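Local coordinates for protein AvmM (Streptomyces sp. NBRC 109436, PDB 7FE6) that probably catalyses the macrocyclization step of alchivemycin A biosynthesis, by dehydration and Michael-type addition, at residues A26-P37 and Q183-G192; F77-W88 and V136-F144. One frame throughout, in Å; residues are numbered along the deposited sequence.

Contact 1: A26-P37 and Q183-G192; sequences ADFIGVPAVITP and QQASFRLGEG
Arg188 O receives the Ile35 N-H (2.8 Å from Ile35 N, 170° at the hydrogen) and, as a weaker CA-H...O contact, the Val34 CA hydrogen, with CA 3.3 Å away. Arg188 N in turn donates to Ala33 O, and Gly190 N to Ile35 O at 2.9 Å, which fixes the parallel register Val34-Arg188 and Ile35-Leu189. The bonding marks a change of sheet. Within this chain, strand 24-29 is an edge strand of one antiparallel sheet, and after the loop 30-33 strand 34-35 is an edge strand of the other, mixed sheet, beside strand 178-189. Before that crossing the contact rests on side chains: Ala185 CB sits over one face of the Phe28 ring, 4.1 Å from its centroid, while Gln183 O approaches the ring's edge. Farther on, Ile35 CD1 lies over a face of Phe187; CG of Phe187 is set between the backbone N and carbonyl carbon (chi1 68°), which sets a ring face beneath Ile35 CD1. Val34 and Arg188 run side by side, with Val34 CG2 3.4 Å from Arg188 NH2. That nitrogen donates to Glu191 O at 2.7 Å, the acceptor lying in the guanidinium plane. Glu151 of the same chain, at NH1, and Glu42 of the second subunit, at NE, form salt bridges with the same guanidinium, probably balancing its buried charge.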
loop_
_atom_site.group_PDB
_atom_site.type_symbol
_atom_site.label_atom_id
_atom_site.label_comp_id
_atom_site.label_asym_id
_atom_site.label_seq_id
_atom_site.Cartn_x
_atom_site.Cartn_y
_atom_site.Cartn_z
ATOM N N ALA A 26 -7.455 -2.763 5.883
ATOM C CA ALA A 26 -6.244 -2.401 6.617
ATOM C C ALA A 26 -5.091 -2.081 5.659
ATOM O O ALA A 26 -4.970 -2.671 4.583
ATOM C CB ALA A 26 -5.827 -3.512 7.572
ATOM N N ASP A 27 -4.208 -1.170 6.087
ATOM C CA ASP A 27 -3.050 -0.781 5.294
ATOM C C ASP A 27 -1.772 -0.828 6.127
ATOM O O ASP A 27 -1.783 -0.541 7.331
ATOM C CB ASP A 27 -3.213 0.614 4.700
ATOM C CG ASP A 27 -4.394 0.691 3.767
ATOM O OD1 ASP A 27 -4.432 -0.089 2.797
ATOM O OD2 ASP A 27 -5.279 1.542 3.981
ATOM N N PHE A 28 -0.670 -1.204 5.470
ATOM C CA PHE A 28 0.659 -1.215 6.064
ATOM C C PHE A 28 1.481 -0.036 5.552
ATOM O O PHE A 28 1.367 0.372 4.390
ATOM C CB PHE A 28 1.396 -2.523 5.738
ATOM C CG PHE A 28 0.877 -3.740 6.472
ATOM C CD1 PHE A 28 1.213 -3.964 7.806
ATOM C CD2 PHE A 28 0.120 -4.698 5.818
ATOM C CE1 PHE A 28 0.773 -5.092 8.472
ATOM C CE2 PHE A 28 -0.332 -5.844 6.505
ATOM C CZ PHE A 28 -0.010 -6.024 7.825
ATOM N N ILE A 29 2.333 0.500 6.425
ATOM C CA ILE A 29 3.322 1.508 6.052
ATOM C C ILE A 29 4.660 1.091 6.643
ATOM O O ILE A 29 4.746 0.831 7.847
ATOM C CB ILE A 29 2.955 2.922 6.553
ATOM C CG1 ILE A 29 1.707 3.463 5.851
ATOM C CG2 ILE A 29 4.119 3.890 6.309
ATOM C CD1 ILE A 29 1.919 3.783 4.368
ATOM N N GLY A 30 5.700 1.016 5.802
ATOM C CA GLY A 30 7.051 0.859 6.291
ATOM C C GLY A 30 7.468 -0.550 6.639
ATOM O O GLY A 30 8.495 -0.726 7.299
ATOM N N VAL A 31 6.705 -1.559 6.227
ATOM C CA VAL A 31 7.113 -2.956 6.371
ATOM C C VAL A 31 8.234 -3.264 5.378
ATOM O O VAL A 31 8.023 -3.153 4.161
ATOM C CB VAL A 31 5.930 -3.907 6.138
ATOM C CG1 VAL A 31 6.353 -5.362 6.436
ATOM C CG2 VAL A 31 4.760 -3.494 6.997
ATOM N N PRO A 32 9.415 -3.677 5.825
ATOM C CA PRO A 32 10.463 -4.034 4.873
ATOM C C PRO A 32 10.186 -5.395 4.258
ATOM O O PRO A 32 9.559 -6.264 4.865
ATOM C CB PRO A 32 11.730 -4.053 5.735
ATOM C CG PRO A 32 11.262 -4.358 7.108
ATOM C CD PRO A 32 9.853 -3.839 7.223
ATOM N N ALA A 33 10.647 -5.561 3.013
ATOM C CA ALA A 33 10.516 -6.837 2.316
ATOM C C ALA A 33 11.533 -7.869 2.804
ATOM O O ALA A 33 11.361 -9.068 2.535
ATOM C CB ALA A 33 10.645 -6.632 0.809
ATOM N N VAL A 34 12.612 -7.432 3.463
ATOM C CA VAL A 34 13.548 -8.330 4.126
ATOM C C VAL A 34 13.777 -7.805 5.537
ATOM O O VAL A 34 14.072 -6.615 5.726
ATOM C CB VAL A 34 14.889 -8.476 3.372
ATOM C CG1 VAL A 34 15.808 -9.355 4.154
ATOM C CG2 VAL A 34 14.683 -9.072 1.962
ATOM N N ILE A 35 13.611 -8.681 6.523
ATOM C CA ILE A 35 13.844 -8.359 7.923
ATOM C C ILE A 35 15.092 -9.097 8.390
ATOM O O ILE A 35 15.224 -10.310 8.182
ATOM C CB ILE A 35 12.622 -8.717 8.789
ATOM C CG1 ILE A 35 11.456 -7.749 8.490
ATOM C CG2 ILE A 35 13.009 -8.735 10.257
ATOM C CD1 ILE A 35 10.128 -8.124 9.080
ATOM N N THR A 36 16.007 -8.372 9.005
ATOM C CA THR A 36 17.221 -9.008 9.495
ATOM C C THR A 36 16.955 -9.669 10.840
ATOM O O THR A 36 16.450 -9.010 11.754
ATOM C CB THR A 36 18.349 -7.996 9.645
ATOM O OG1 THR A 36 18.685 -7.466 8.362
ATOM C CG2 THR A 36 19.585 -8.643 10.280
ATOM N N PRO A 37 17.314 -10.940 11.014
ATOM C CA PRO A 37 17.164 -11.577 12.325
ATOM C C PRO A 37 17.867 -10.780 13.407
ATOM O O PRO A 37 18.943 -10.210 13.186
ATOM C CB PRO A 37 17.811 -12.950 12.125
ATOM C CG PRO A 37 17.630 -13.226 10.709
ATOM C CD PRO A 37 17.727 -11.910 9.989
ATOM N N GLN A 183 -5.293 -8.054 5.147
ATOM C CA GLN A 183 -4.240 -7.406 4.379
ATOM C C GLN A 183 -2.894 -8.071 4.661
ATOM O O GLN A 183 -2.568 -8.400 5.810
ATOM C CB GLN A 183 -4.136 -5.920 4.709
ATOM C CG GLN A 183 -3.371 -5.117 3.659
ATOM C CD GLN A 183 -4.169 -4.994 2.362
ATOM O OE1 GLN A 183 -5.382 -5.157 2.359
ATOM N NE2 GLN A 183 -3.488 -4.728 1.260
ATOM N N GLN A 184 -2.098 -8.226 3.615
ATOM C CA GLN A 184 -0.885 -9.026 3.651
ATOM C C GLN A 184 0.319 -8.120 3.472
ATOM O O GLN A 184 0.251 -7.094 2.795
ATOM C CB GLN A 184 -0.920 -10.097 2.546
ATOM C CG GLN A 184 0.282 -11.033 2.432
ATOM C CD GLN A 184 0.063 -12.143 1.393
ATOM O OE1 GLN A 184 -1.049 -12.363 0.932
ATOM N NE2 GLN A 184 1.134 -12.792 0.986
ATOM N N ALA A 185 1.421 -8.505 4.098
ATOM C CA ALA A 185 2.730 -7.954 3.780
ATOM C C ALA A 185 3.680 -9.140 3.740
ATOM O O ALA A 185 3.927 -9.765 4.779
ATOM C CB ALA A 185 3.158 -6.916 4.813
ATOM N N SER A 186 4.177 -9.478 2.544
ATOM C CA SER A 186 5.105 -10.595 2.388
ATOM C C SER A 186 6.538 -10.135 2.572
ATOM O O SER A 186 6.923 -9.062 2.125
ATOM C CB SER A 186 4.963 -11.248 1.018
ATOM O OG SER A 186 3.696 -11.849 0.882
ATOM N N PHE A 187 7.340 -10.967 3.202
ATOM C CA PHE A 187 8.711 -10.579 3.478
ATOM C C PHE A 187 9.544 -11.843 3.574
ATOM O O PHE A 187 9.022 -12.953 3.485
ATOM C CB PHE A 187 8.792 -9.728 4.760
ATOM C CG PHE A 187 8.469 -10.489 6.021
ATOM C CD1 PHE A 187 7.156 -10.692 6.405
ATOM C CD2 PHE A 187 9.493 -10.975 6.841
ATOM C CE1 PHE A 187 6.862 -11.391 7.577
ATOM C CE2 PHE A 187 9.217 -11.671 7.993
ATOM C CZ PHE A 187 7.898 -11.880 8.373
ATOM N N ARG A 188 10.853 -11.664 3.650
ATOM C CA ARG A 188 11.765 -12.717 4.050
ATOM C C ARG A 188 12.413 -12.319 5.366
ATOM O O ARG A 188 12.668 -11.133 5.615
ATOM C CB ARG A 188 12.835 -12.961 2.991
ATOM C CG ARG A 188 12.331 -13.633 1.732
ATOM C CD ARG A 188 13.503 -14.104 0.904
ATOM N NE ARG A 188 14.448 -13.018 0.641
ATOM C CZ ARG A 188 15.620 -12.865 1.263
ATOM N NH1 ARG A 188 16.009 -13.736 2.193
ATOM N NH2 ARG A 188 16.407 -11.841 0.954
ATOM N N LEU A 189 12.696 -13.311 6.200
ATOM C CA LEU A 189 13.446 -13.106 7.439
ATOM C C LEU A 189 14.819 -13.728 7.223
ATOM O O LEU A 189 14.970 -14.952 7.288
ATOM C CB LEU A 189 12.719 -13.737 8.619
ATOM C CG LEU A 189 13.386 -13.741 9.997
ATOM C CD1 LEU A 189 13.689 -12.321 10.474
ATOM C CD2 LEU A 189 12.549 -14.541 11.021
ATOM N N GLY A 190 15.819 -12.884 6.973
ATOM C CA GLY A 190 17.151 -13.361 6.631
ATOM C C GLY A 190 18.092 -12.310 6.071
ATOM O O GLY A 190 18.073 -11.149 6.508
ATOM N N GLU A 191 18.949 -12.716 5.130
ATOM C CA GLU A 191 19.954 -11.824 4.559
ATOM C C GLU A 191 19.423 -11.117 3.321
ATOM O O GLU A 191 18.641 -11.674 2.542
ATOM C CB GLU A 191 21.249 -12.557 4.191
ATOM C CG GLU A 191 22.117 -12.956 5.354
ATOM C CD GLU A 191 23.343 -13.736 4.901
ATOM O OE1 GLU A 191 23.709 -13.629 3.699
ATOM O OE2 GLU A 191 23.944 -14.448 5.741
ATOM N N GLY A 192 19.885 -9.885 3.133
ATOM C CA GLY A 192 19.462 -9.074 2.020
ATOM C C GLY A 192 20.064 -9.518 0.706
ATOM O O GLY A 192 20.900 -10.434 0.651
#

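Contact 2: F77-W88 and V136-F144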
loop_
_atom_site.group_PDB
_atom_site.type_symbol
_atom_site.label_atom_id
_atom_site.label_comp_id
_atom_site.label_asym_id
_atom_site.label_seq_id
_atom_site.Cartn_x
_atom_site.Cartn_y
_atom_site.Cartn_z
ATOM N N PHE A 77 9.745 -14.053 19.035
ATOM C CA PHE A 77 9.845 -12.671 18.618
ATOM C C PHE A 77 9.361 -11.757 19.737
ATOM O O PHE A 77 8.662 -12.172 20.666
ATOM C CB PHE A 77 9.075 -12.437 17.312
ATOM C CG PHE A 77 7.616 -12.849 17.348
ATOM C CD1 PHE A 77 6.624 -11.935 17.700
ATOM C CD2 PHE A 77 7.229 -14.128 16.960
ATOM C CE1 PHE A 77 5.287 -12.303 17.697
ATOM C CE2 PHE A 77 5.889 -14.492 16.953
ATOM C CZ PHE A 77 4.916 -13.569 17.317
ATOM N N LYS A 78 9.794 -10.511 19.657
ATOM C CA LYS A 78 9.333 -9.468 20.552
ATOM C C LYS A 78 8.423 -8.524 19.783
ATOM O O LYS A 78 8.691 -8.194 18.621
ATOM C CB LYS A 78 10.502 -8.704 21.163
ATOM C CG LYS A 78 11.257 -9.510 22.156
ATOM C CD LYS A 78 12.334 -8.695 22.798
ATOM C CE LYS A 78 13.128 -9.565 23.734
ATOM N NZ LYS A 78 12.318 -10.065 24.894
ATOM N N LEU A 79 7.338 -8.109 20.439
ATOM C CA LEU A 79 6.268 -7.373 19.776
ATOM C C LEU A 79 5.758 -6.289 20.712
ATOM O O LEU A 79 5.239 -6.596 21.788
ATOM C CB LEU A 79 5.128 -8.314 19.370
ATOM C CG LEU A 79 4.412 -8.052 18.034
ATOM C CD1 LEU A 79 3.063 -8.764 17.995
ATOM C CD2 LEU A 79 4.255 -6.585 17.745
ATOM N N PHE A 80 5.905 -5.030 20.303
ATOM C CA PHE A 80 5.343 -3.890 21.020
ATOM C C PHE A 80 4.454 -3.089 20.086
ATOM O O PHE A 80 4.681 -3.040 18.867
ATOM C CB PHE A 80 6.429 -2.961 21.566
ATOM C CG PHE A 80 7.176 -3.526 22.727
ATOM C CD1 PHE A 80 8.142 -4.520 22.530
ATOM C CD2 PHE A 80 6.927 -3.057 24.016
ATOM C CE1 PHE A 80 8.843 -5.042 23.605
ATOM C CE2 PHE A 80 7.625 -3.573 25.117
ATOM C CZ PHE A 80 8.578 -4.574 24.918
ATOM N N TYR A 81 3.454 -2.431 20.658
ATOM C CA TYR A 81 2.578 -1.639 19.821
ATOM C C TYR A 81 2.026 -0.480 20.623
ATOM O O TYR A 81 2.106 -0.436 21.859
ATOM C CB TYR A 81 1.450 -2.484 19.217
ATOM C CG TYR A 81 0.339 -2.870 20.174
ATOM C CD1 TYR A 81 0.519 -3.910 21.092
ATOM C CD2 TYR A 81 -0.900 -2.243 20.123
ATOM C CE1 TYR A 81 -0.485 -4.292 21.957
ATOM C CE2 TYR A 81 -1.922 -2.609 20.984
ATOM C CZ TYR A 81 -1.709 -3.646 21.912
ATOM O OH TYR A 81 -2.718 -4.043 22.781
ATOM N N LYS A 82 1.435 0.452 19.879
ATOM C CA LYS A 82 0.887 1.683 20.428
ATOM C C LYS A 82 -0.285 2.052 19.540
ATOM O O LYS A 82 -0.110 2.184 18.324
ATOM C CB LYS A 82 1.972 2.762 20.440
ATOM C CG LYS A 82 1.534 4.196 20.408
ATOM C CD LYS A 82 2.627 5.008 19.708
ATOM C CE LYS A 82 2.806 6.369 20.295
ATOM N NZ LYS A 82 1.538 7.163 20.255
ATOM N N VAL A 83 -1.472 2.182 20.137
ATOM C CA VAL A 83 -2.695 2.452 19.387
ATOM C C VAL A 83 -2.849 3.958 19.249
ATOM O O VAL A 83 -3.200 4.647 20.214
ATOM C CB VAL A 83 -3.922 1.824 20.054
ATOM C CG1 VAL A 83 -5.124 2.028 19.181
ATOM C CG2 VAL A 83 -3.694 0.346 20.287
ATOM N N SER A 84 -2.583 4.469 18.039
ATOM C CA SER A 84 -2.680 5.899 17.753
ATOM C C SER A 84 -1.875 6.710 18.765
ATOM O O SER A 84 -0.665 6.482 18.919
ATOM C CB SER A 84 -4.141 6.350 17.758
ATOM O OG SER A 84 -4.824 5.707 16.701
ATOM N N ARG A 85 -2.529 7.624 19.492
ATOM C CA ARG A 85 -1.804 8.488 20.418
ATOM C C ARG A 85 -1.731 7.949 21.867
ATOM O O ARG A 85 -1.249 8.659 22.758
ATOM C CB ARG A 85 -2.373 9.908 20.358
ATOM C CG ARG A 85 -3.698 10.179 21.067
ATOM C CD ARG A 85 -4.136 11.633 20.800
ATOM N NE ARG A 85 -5.432 11.921 21.435
ATOM C CZ ARG A 85 -6.270 12.905 21.094
ATOM N NH1 ARG A 85 -5.953 13.749 20.102
ATOM N NH2 ARG A 85 -7.418 13.056 21.780
ATOM N N ALA A 86 -2.186 6.724 22.129
ATOM C CA ALA A 86 -1.940 6.119 23.429
ATOM C C ALA A 86 -0.464 5.730 23.544
ATOM O O ALA A 86 0.329 5.891 22.612
ATOM C CB ALA A 86 -2.823 4.895 23.626
ATOM N N ASP A 87 -0.097 5.179 24.687
ATOM C CA ASP A 87 1.285 4.844 25.010
ATOM C C ASP A 87 1.702 3.469 24.478
ATOM O O ASP A 87 0.877 2.586 24.236
ATOM C CB ASP A 87 1.463 4.900 26.521
ATOM C CG ASP A 87 1.567 6.319 27.019
ATOM O OD1 ASP A 87 1.605 7.241 26.165
ATOM O OD2 ASP A 87 1.608 6.512 28.249
ATOM N N TRP A 88 3.018 3.286 24.335
ATOM C CA TRP A 88 3.554 1.987 23.939
ATOM C C TRP A 88 3.205 0.932 24.973
ATOM O O TRP A 88 3.052 1.223 26.159
ATOM C CB TRP A 88 5.070 2.046 23.766
ATOM C CG TRP A 88 5.492 2.691 22.490
ATOM C CD1 TRP A 88 5.877 3.983 22.308
ATOM C CD2 TRP A 88 5.570 2.054 21.201
ATOM N NE1 TRP A 88 6.175 4.200 20.975
ATOM C CE2 TRP A 88 5.975 3.039 20.274
ATOM C CE3 TRP A 88 5.296 0.757 20.740
ATOM C CZ2 TRP A 88 6.134 2.767 18.911
ATOM C CZ3 TRP A 88 5.439 0.481 19.402
ATOM C CH2 TRP A 88 5.864 1.482 18.488
ATOM N N VAL A 136 -8.080 3.602 12.817
ATOM C CA VAL A 136 -7.301 3.335 14.027
ATOM C C VAL A 136 -5.938 2.804 13.598
ATOM O O VAL A 136 -5.857 1.919 12.741
ATOM C CB VAL A 136 -8.006 2.319 14.960
ATOM C CG1 VAL A 136 -7.094 1.898 16.121
ATOM C CG2 VAL A 136 -9.340 2.872 15.484
ATOM N N THR A 137 -4.875 3.317 14.209
ATOM C CA THR A 137 -3.516 2.945 13.850
ATOM C C THR A 137 -2.859 2.216 15.009
ATOM O O THR A 137 -3.002 2.619 16.169
ATOM C CB THR A 137 -2.664 4.188 13.519
ATOM O OG1 THR A 137 -3.102 4.805 12.301
ATOM C CG2 THR A 137 -1.167 3.847 13.429
ATOM N N ALA A 138 -2.100 1.171 14.684
ATOM C CA ALA A 138 -1.126 0.604 15.596
ATOM C C ALA A 138 0.244 0.928 15.029
ATOM O O ALA A 138 0.520 0.636 13.857
ATOM C CB ALA A 138 -1.313 -0.908 15.763
ATOM N N HIS A 139 1.082 1.569 15.830
ATOM C CA HIS A 139 2.507 1.621 15.538
ATOM C C HIS A 139 3.131 0.364 16.150
ATOM O O HIS A 139 2.828 0.022 17.295
ATOM C CB HIS A 139 3.120 2.892 16.127
ATOM C CG HIS A 139 2.532 4.162 15.591
ATOM N ND1 HIS A 139 3.137 4.901 14.590
ATOM C CD2 HIS A 139 1.378 4.812 15.898
ATOM C CE1 HIS A 139 2.393 5.964 14.324
ATOM N NE2 HIS A 139 1.322 5.934 15.105
ATOM N N VAL A 140 3.957 -0.351 15.392
ATOM C CA VAL A 140 4.368 -1.692 15.803
ATOM C C VAL A 140 5.889 -1.814 15.755
ATOM O O VAL A 140 6.506 -1.525 14.725
ATOM C CB VAL A 140 3.733 -2.776 14.912
ATOM C CG1 VAL A 140 4.065 -4.135 15.464
ATOM C CG2 VAL A 140 2.271 -2.598 14.808
ATOM N N ARG A 141 6.484 -2.301 16.842
ATOM C CA ARG A 141 7.907 -2.598 16.892
ATOM C C ARG A 141 8.090 -4.106 17.000
ATOM O O ARG A 141 7.571 -4.745 17.936
ATOM C CB ARG A 141 8.585 -1.875 18.050
ATOM C CG ARG A 141 8.765 -0.390 17.836
ATOM C CD ARG A 141 9.120 0.339 19.136
ATOM N NE ARG A 141 9.287 1.763 18.919
ATOM C CZ ARG A 141 9.243 2.695 19.869
ATOM N NH1 ARG A 141 9.013 2.371 21.141
ATOM N NH2 ARG A 141 9.395 3.976 19.539
ATOM N N LEU A 142 8.856 -4.665 16.056
ATOM C CA LEU A 142 8.942 -6.101 15.869
ATOM C C LEU A 142 10.394 -6.498 15.695
ATOM O O LEU A 142 11.161 -5.812 15.007
ATOM C CB LEU A 142 8.147 -6.550 14.654
ATOM C CG LEU A 142 8.199 -8.032 14.305
ATOM C CD1 LEU A 142 7.677 -8.868 15.457
ATOM C CD2 LEU A 142 7.402 -8.286 13.045
ATOM N N ALA A 143 10.762 -7.601 16.343
ATOM C CA ALA A 143 12.096 -8.165 16.247
ATOM C C ALA A 143 11.981 -9.673 16.396
ATOM O O ALA A 143 11.360 -10.155 17.347
ATOM C CB ALA A 143 13.024 -7.576 17.322
ATOM N N PHE A 144 12.566 -10.413 15.464
ATOM C CA PHE A 144 12.689 -11.850 15.630
ATOM C C PHE A 144 14.025 -12.165 16.269
ATOM O O PHE A 144 15.014 -11.459 16.057
ATOM C CB PHE A 144 12.563 -12.576 14.302
ATOM C CG PHE A 144 11.217 -12.439 13.685
ATOM C CD1 PHE A 144 10.206 -13.352 13.989
ATOM C CD2 PHE A 144 10.938 -11.387 12.828
ATOM C CE1 PHE A 144 8.946 -13.220 13.419
ATOM C CE2 PHE A 144 9.684 -11.251 12.261
ATOM C CZ PHE A 144 8.691 -12.164 12.552
#
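The Trp88 indole is covered on both faces: Arg141 lies flat on one, the two planes 10° apart and their centres separated by 3.6 Å, and Lys82 CB rests over the opposite one. Phe80 C lies at the indole's edge, in its plane. The setting is an antiparallel strand pair inside a sheet: 77-83 lies against 136-144 and runs out into a type II' turn, Val83 to Ala86, that leads round to Trp88. Alternating hydrogen-bonded pairs set the register, among them Phe80 N to Arg141 O at 2.9 Å. With its chain extended from CG to NE, Arg141 also lays CD over the six-membered ring, while NE is salt-bridged to Glu42 of the same chain. A leucine in place of Trp88 has no flat surface to offer, and the guanidinium would probably be less firmly fixed despite that salt bridge. On the other sheet face, Leu79 CD2 meets Val140 CG1 at 3.4 Å, and Phe77 CB packs on Phe144 CD1 at 3.6 Å. His139 turns an edge to Lys82 O, and its NE2 is hydrogen-bonded to ND1 of His152 of the third subunit. Lys82 NZ donates to Ser84 O at 2.7 Å and to Ala86 O at 2.9 Å.

Contact 2 is nested in the chain between the two segments of contact 1, their centres about 15 Å apart. Phe144 joins them within one subunit: Leu189 CD2 reaches Phe144 CG at 3.6 Å, Ile35 CG2 reaches Phe144 CD2 at 4.2 Å, and Phe187 CZ approaches Phe144 CZ at 4.3 Å. Between subunits, Ser186 OG of one copy is hydrogen-bonded to Thr137 OG1 of another, and Glu42 pairs with Arg141 NE of its own chain and Arg188 NE of a neighbouring copy. A bound alchivemycin A lies about 8 Å from the Thr137 side chain, and one lies about 12 Å from that of Ala26. Neither contact includes pocket residues Arg50, Val133 and Glu134, but Gln183 packs on Arg50 of the second subunit.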